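Probable E3 ubiquitin-protein ligase HERC1 (Homo sapiens, PDB 4QT6) probably acts as an E3 ubiquitin-protein ligase, its SPRY domain being a beta-sandwich of the kind that commonly mediates protein-protein interactions. Local coordinates at residues A[29-43]-A[131-143]. Sequence-based numbering, arbitrary orientation. Where two conformers were deposited one is given.
With ARF (formamide), chain D; ARF (formamide), chain F; ARF (formamide), chain B.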
loop_
_atom_site.group_PDB
_atom_site.type_symbol
_atom_site.label_atom_id
_atom_site.label_comp_id
_atom_site.label_asym_id
_atom_site.label_seq_id
_atom_site.Cartn_x
_atom_site.Cartn_y
_atom_site.Cartn_z
ATOM N N LEU A 29 0.343 1.584 -8.577
ATOM C CA LEU A 29 0.298 0.127 -8.500
ATOM C C LEU A 29 1.538 -0.525 -9.079
ATOM O O LEU A 29 2.177 0.006 -10.000
ATOM C CB LEU A 29 -0.919 -0.428 -9.249
ATOM C CG LEU A 29 -2.271 -0.386 -8.515
ATOM C CD1 LEU A 29 -2.702 1.014 -8.083
ATOM C CD2 LEU A 29 -3.309 -1.016 -9.430
ATOM N N ALA A 30 1.816 -1.722 -8.577
ATOM C CA ALA A 30 2.888 -2.543 -9.103
ATOM C C ALA A 30 2.562 -3.033 -10.505
ATOM O O ALA A 30 1.398 -3.082 -10.930
ATOM C CB ALA A 30 3.157 -3.709 -8.187
ATOM N N SER A 31 3.595 -3.483 -11.206
ATOM C CA SER A 31 3.419 -3.991 -12.547
ATOM C C SER A 31 2.583 -5.257 -12.642
ATOM O O SER A 31 1.684 -5.383 -13.524
ATOM C CB SER A 31 4.805 -4.238 -13.163
ATOM O OG SER A 31 5.535 -3.036 -13.262
ATOM N N THR A 32 2.839 -6.191 -11.735
ATOM C CA THR A 32 2.270 -7.536 -11.823
ATOM C C THR A 32 1.184 -7.778 -10.781
ATOM O O THR A 32 1.343 -7.440 -9.615
ATOM C CB THR A 32 3.358 -8.606 -11.545
ATOM O OG1 THR A 32 4.545 -8.309 -12.296
ATOM C CG2 THR A 32 2.860 -10.009 -11.914
ATOM N N GLY A 33 0.086 -8.363 -11.242
ATOM C CA GLY A 33 -1.042 -8.653 -10.378
ATOM C C GLY A 33 -0.976 -10.064 -9.847
ATOM O O GLY A 33 -0.286 -10.932 -10.416
ATOM N N VAL A 34 -1.699 -10.290 -8.751
ATOM C CA VAL A 34 -1.805 -11.594 -8.111
ATOM C C VAL A 34 -3.227 -12.123 -8.310
ATOM O O VAL A 34 -4.191 -11.410 -8.008
ATOM C CB VAL A 34 -1.485 -11.483 -6.607
ATOM C CG1 VAL A 34 -1.509 -12.851 -5.926
ATOM C CG2 VAL A 34 -0.121 -10.842 -6.405
ATOM N N THR A 35 -3.355 -13.361 -8.796
ATOM C CA THR A 35 -4.680 -13.909 -9.125
ATOM C C THR A 35 -5.054 -15.206 -8.431
ATOM O O THR A 35 -6.207 -15.667 -8.531
ATOM C CB THR A 35 -4.840 -14.091 -10.642
ATOM O OG1 THR A 35 -3.725 -14.829 -11.141
ATOM C CG2 THR A 35 -4.881 -12.763 -11.326
ATOM N N SER A 36 -4.109 -15.836 -7.747
ATOM C CA SER A 36 -4.416 -17.021 -6.942
ATOM C C SER A 36 -3.324 -17.222 -5.891
ATOM O O SER A 36 -2.333 -16.465 -5.830
ATOM C CB SER A 36 -4.540 -18.259 -7.833
ATOM O OG SER A 36 -3.313 -18.626 -8.425
ATOM N N GLY A 37 -3.466 -18.260 -5.080
ATOM C CA GLY A 37 -2.403 -18.615 -4.162
ATOM C C GLY A 37 -2.137 -17.536 -3.132
ATOM O O GLY A 37 -3.072 -16.907 -2.622
ATOM N N CYS A 38 -0.858 -17.328 -2.826
ATOM C CA CYS A 38 -0.429 -16.391 -1.801
ATOM C C CYS A 38 0.875 -15.733 -2.284
ATOM O O CYS A 38 1.727 -16.381 -2.870
ATOM C CB CYS A 38 -0.268 -17.113 -0.431
ATOM S SG CYS A 38 0.107 -16.097 1.035
ATOM N N TYR A 39 0.982 -14.423 -2.050
ATOM C CA TYR A 39 2.188 -13.676 -2.403
ATOM C C TYR A 39 2.526 -12.757 -1.259
ATOM O O TYR A 39 1.661 -12.067 -0.725
ATOM C CB TYR A 39 1.980 -12.854 -3.656
ATOM C CG TYR A 39 3.167 -12.005 -4.064
ATOM C CD1 TYR A 39 4.396 -12.585 -4.359
ATOM C CD2 TYR A 39 3.040 -10.630 -4.174
ATOM C CE1 TYR A 39 5.472 -11.823 -4.753
ATOM C CE2 TYR A 39 4.115 -9.848 -4.564
ATOM C CZ TYR A 39 5.331 -10.450 -4.847
ATOM O OH TYR A 39 6.411 -9.694 -5.254
ATOM N N GLN A 40 3.803 -12.762 -0.894
ATOM C CA GLN A 40 4.328 -11.930 0.180
ATOM C C GLN A 40 5.397 -10.968 -0.394
ATOM O O GLN A 40 6.196 -11.360 -1.251
ATOM C CB GLN A 40 4.925 -12.858 1.227
ATOM C CG GLN A 40 5.239 -12.226 2.553
ATOM C CD GLN A 40 5.718 -13.241 3.577
ATOM O OE1 GLN A 40 5.323 -14.407 3.552
ATOM N NE2 GLN A 40 6.598 -12.810 4.454
ATOM N N TRP A 41 5.399 -9.726 0.076
ATOM C CA TRP A 41 6.405 -8.746 -0.326
ATOM C C TRP A 41 6.528 -7.693 0.780
ATOM O O TRP A 41 5.812 -7.753 1.792
ATOM C CB TRP A 41 6.061 -8.098 -1.677
ATOM C CG TRP A 41 4.945 -7.133 -1.564
ATOM C CD1 TRP A 41 5.048 -5.780 -1.508
ATOM C CD2 TRP A 41 3.538 -7.429 -1.498
ATOM N NE1 TRP A 41 3.822 -5.220 -1.393
ATOM C CE2 TRP A 41 2.870 -6.200 -1.407
ATOM C CE3 TRP A 41 2.787 -8.615 -1.535
ATOM C CZ2 TRP A 41 1.481 -6.095 -1.314
ATOM C CZ3 TRP A 41 1.403 -8.525 -1.428
ATOM C CH2 TRP A 41 0.761 -7.262 -1.323
ATOM N N LYS A 42 7.426 -6.726 0.594
ATOM C CA LYS A 42 7.572 -5.644 1.546
ATOM C C LYS A 42 7.525 -4.282 0.882
ATOM O O LYS A 42 7.884 -4.128 -0.267
ATOM C CB LYS A 42 8.887 -5.768 2.332
ATOM C CG LYS A 42 8.981 -7.020 3.167
ATOM C CD LYS A 42 10.271 -7.074 3.939
ATOM C CE LYS A 42 10.302 -8.280 4.852
ATOM N NZ LYS A 42 11.671 -8.501 5.382
ATOM N N PHE A 43 6.998 -3.308 1.618
ATOM C CA PHE A 43 7.205 -1.906 1.294
ATOM C C PHE A 43 8.199 -1.332 2.269
ATOM O O PHE A 43 8.160 -1.664 3.456
ATOM C CB PHE A 43 5.906 -1.126 1.383
ATOM C CG PHE A 43 4.940 -1.411 0.262
ATOM C CD1 PHE A 43 5.268 -1.073 -1.039
ATOM C CD2 PHE A 43 3.699 -1.933 0.514
ATOM C CE1 PHE A 43 4.384 -1.303 -2.075
ATOM C CE2 PHE A 43 2.796 -2.148 -0.524
ATOM C CZ PHE A 43 3.134 -1.807 -1.798
ATOM N N VAL A 131 -11.630 -10.942 1.236
ATOM C CA VAL A 131 -11.126 -10.159 0.121
ATOM C C VAL A 131 -11.748 -10.679 -1.170
ATOM O O VAL A 131 -11.625 -11.841 -1.484
ATOM C CB VAL A 131 -9.583 -10.220 0.086
ATOM C CG1 VAL A 131 -9.024 -9.575 -1.177
ATOM C CG2 VAL A 131 -9.041 -9.565 1.328
ATOM N N ASP A 132 -12.396 -9.812 -1.925
ATOM C CA ASP A 132 -13.315 -10.228 -2.974
ATOM C C ASP A 132 -12.998 -9.688 -4.367
ATOM O O ASP A 132 -13.882 -9.416 -5.163
ATOM C CB ASP A 132 -14.751 -9.880 -2.542
ATOM C CG ASP A 132 -14.982 -8.375 -2.356
ATOM O OD1 ASP A 132 -14.042 -7.560 -2.534
ATOM O OD2 ASP A 132 -16.131 -8.000 -2.017
ATOM N N ALA A 133 -11.704 -9.523 -4.660
ATOM C CA ALA A 133 -11.255 -9.224 -6.021
ATOM C C ALA A 133 -10.593 -10.427 -6.652
ATOM O O ALA A 133 -9.992 -11.243 -5.953
ATOM C CB ALA A 133 -10.292 -8.061 -6.029
ATOM N N ALA A 134 -10.733 -10.531 -7.971
ATOM C CA ALA A 134 -10.126 -11.598 -8.719
ATOM C C ALA A 134 -8.641 -11.376 -8.932
ATOM O O ALA A 134 -7.880 -12.352 -8.985
ATOM C CB ALA A 134 -10.798 -11.759 -10.062
ATOM N N GLU A 135 -8.248 -10.119 -9.118
ATOM C CA GLU A 135 -6.844 -9.796 -9.349
ATOM C C GLU A 135 -6.490 -8.545 -8.561
ATOM O O GLU A 135 -7.219 -7.549 -8.594
ATOM C CB GLU A 135 -6.579 -9.576 -10.830
ATOM C CG GLU A 135 -5.125 -9.238 -11.155
ATOM C CD GLU A 135 -4.702 -9.555 -12.568
ATOM O OE1 GLU A 135 -5.553 -9.766 -13.444
ATOM O OE2 GLU A 135 -3.466 -9.614 -12.798
ATOM N N LEU A 136 -5.363 -8.590 -7.863
ATOM C CA LEU A 136 -4.948 -7.481 -7.002
ATOM C C LEU A 136 -3.495 -7.147 -7.218
ATOM O O LEU A 136 -2.668 -8.025 -7.511
ATOM C CB LEU A 136 -5.209 -7.758 -5.518
ATOM C CG LEU A 136 -6.693 -7.714 -5.136
ATOM C CD1 LEU A 136 -6.912 -8.247 -3.723
ATOM C CD2 LEU A 136 -7.212 -6.288 -5.255
ATOM N N TYR A 137 -3.197 -5.856 -7.100
ATOM C CA TYR A 137 -1.830 -5.367 -7.283
ATOM C C TYR A 137 -1.372 -4.705 -6.010
ATOM O O TYR A 137 -2.088 -3.895 -5.446
ATOM C CB TYR A 137 -1.754 -4.315 -8.393
ATOM C CG TYR A 137 -2.212 -4.786 -9.732
ATOM C CD1 TYR A 137 -3.584 -4.883 -10.031
ATOM C CD2 TYR A 137 -1.305 -5.132 -10.709
ATOM C CE1 TYR A 137 -4.004 -5.338 -11.265
ATOM C CE2 TYR A 137 -1.736 -5.589 -11.946
ATOM C CZ TYR A 137 -3.083 -5.668 -12.210
ATOM O OH TYR A 137 -3.477 -6.117 -13.459
ATOM N N PRO A 138 -0.146 -4.997 -5.565
ATOM C CA PRO A 138 0.478 -4.131 -4.551
ATOM C C PRO A 138 0.370 -2.656 -4.922
ATOM O O PRO A 138 0.493 -2.305 -6.103
ATOM C CB PRO A 138 1.936 -4.602 -4.543
ATOM C CG PRO A 138 1.859 -6.023 -4.975
ATOM C CD PRO A 138 0.754 -6.097 -5.985
ATOM N N CYS A 139 0.083 -1.804 -3.946
ATOM C CA CYS A 139 -0.096 -0.367 -4.201
ATOM C C CYS A 139 0.299 0.506 -3.054
ATOM O O CYS A 139 0.388 0.074 -1.925
ATOM C CB CYS A 139 -1.541 -0.036 -4.559
ATOM S SG CYS A 139 -2.708 -0.134 -3.202
ATOM N N VAL A 140 0.499 1.769 -3.394
ATOM C CA VAL A 140 0.789 2.839 -2.461
ATOM C C VAL A 140 -0.129 3.976 -2.854
ATOM O O VAL A 140 -0.354 4.208 -4.047
ATOM C CB VAL A 140 2.270 3.258 -2.580
ATOM C CG1 VAL A 140 2.564 4.479 -1.739
ATOM C CG2 VAL A 140 3.169 2.095 -2.195
HETATM N N MSE A 141 -0.673 4.674 -1.859
HETATM C CA MSE A 141 -1.508 5.861 -2.100
HETATM C C MSE A 141 -1.007 6.967 -1.204
HETATM O O MSE A 141 -0.601 6.696 -0.077
HETATM C CB MSE A 141 -2.952 5.453 -1.783
HETATM C CG MSE A 141 -4.051 6.459 -2.110
HETATM SE SE MSE A 141 -4.359 7.778 -0.668
HETATM C CE MSE A 141 -3.884 6.747 0.934
ATOM N N PHE A 142 -1.034 8.204 -1.696
ATOM C CA PHE A 142 -0.682 9.365 -0.902
ATOM C C PHE A 142 -1.872 10.314 -0.817
ATOM O O PHE A 142 -2.427 10.691 -1.849
ATOM C CB PHE A 142 0.492 10.090 -1.549
ATOM C CG PHE A 142 1.699 9.224 -1.790
ATOM C CD1 PHE A 142 2.499 8.790 -0.728
ATOM C CD2 PHE A 142 2.062 8.878 -3.093
ATOM C CE1 PHE A 142 3.608 8.003 -0.965
ATOM C CE2 PHE A 142 3.186 8.083 -3.334
ATOM C CZ PHE A 142 3.942 7.646 -2.267
ATOM N N TYR A 143 -2.258 10.677 0.405
ATOM C CA TYR A 143 -3.387 11.602 0.606
ATOM C C TYR A 143 -2.944 13.000 0.951
ATOM O O TYR A 143 -3.792 13.892 1.145
ATOM C CB TYR A 143 -4.397 11.079 1.636
ATOM C CG TYR A 143 -3.828 10.770 2.992
ATOM C CD1 TYR A 143 -3.643 11.769 3.933
ATOM C CD2 TYR A 143 -3.461 9.478 3.338
ATOM C CE1 TYR A 143 -3.105 11.494 5.163
ATOM C CE2 TYR A 143 -2.931 9.188 4.584
ATOM C CZ TYR A 143 -2.780 10.194 5.507
ATOM O OH TYR A 143 -2.274 9.901 6.740
HETATM N N ARF D . 2.509 -12.594 -8.452
HETATM C C ARF D . 3.705 -12.100 -8.124
HETATM O O ARF D . 3.875 -10.889 -8.149
HETATM N N ARF F . 5.577 -7.000 -6.804
HETATM C C ARF F . 6.772 -6.394 -6.914
HETATM O O ARF F . 6.910 -5.502 -7.746
HETATM N N ARF B . -0.807 13.073 8.930
HETATM C C ARF B . -2.057 12.675 9.157
HETATM O O ARF B . -2.562 11.785 8.490
HETATM O O HOH W 1 -0.437 -8.924 -14.058
#
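Pro138 meets Trp41 over one face of the indole, its CG standing 3.8 Å from the centroid of the six-membered ring and only 18° off the normal, a CH-pi contact that suits a compact, rigid proline in the core. The indole reaches it because Trp41 CG sits between the backbone N and the carbonyl carbon (chi1 74°). On the same proline, Ala30 CB lies 3.9 Å from Pro138 CB, a small methyl that suits this close approach. Farther along, Val140 lays CG2 over a face of the Phe43 ring, 3.6 Å from Phe43 CE1, the branched valine bringing a methyl against the ring where the two sheets meet. On the other face of its own sheet, Leu29 CD2 meets Tyr137 CB and Leu29 CD1 meets Cys139 CB, while Ala30 N bonds Pro138 O at 2.9 Å.

The other end is more exposed to solvent. Val34 and Leu136 exchange two backbone hydrogen bonds as a single antiparallel bridge, and Gly33 CA lies over a face of the Tyr137 ring, a CH-pi contact 3.8 Å from its centroid; lacking a side chain, glycine can sit this close to both ring and Glu135 OE2. A water accepts from Gly33 N and weakly bonds that carboxylate, whose aliphatic stem lies alongside Thr35 CG2. Tyr39 borders this side more loosely: one formamide covers a face of its ring, the N of another donates to Tyr39 OH at 3.2 Å, and Pro138 CG lies at the ring edge, 4.5 Å from Tyr39 CE2. With an alanine here, Pro138 CG would probably lose that ring edge, one formamide the face it lies on and the other its hydroxyl acceptor.

Strand 38-47 belongs to one antiparallel sheet, strands 26-30 and 137-142 to the other, and their aromatic, proline and valine side chains interleave as the core of the SPRY beta-sandwich.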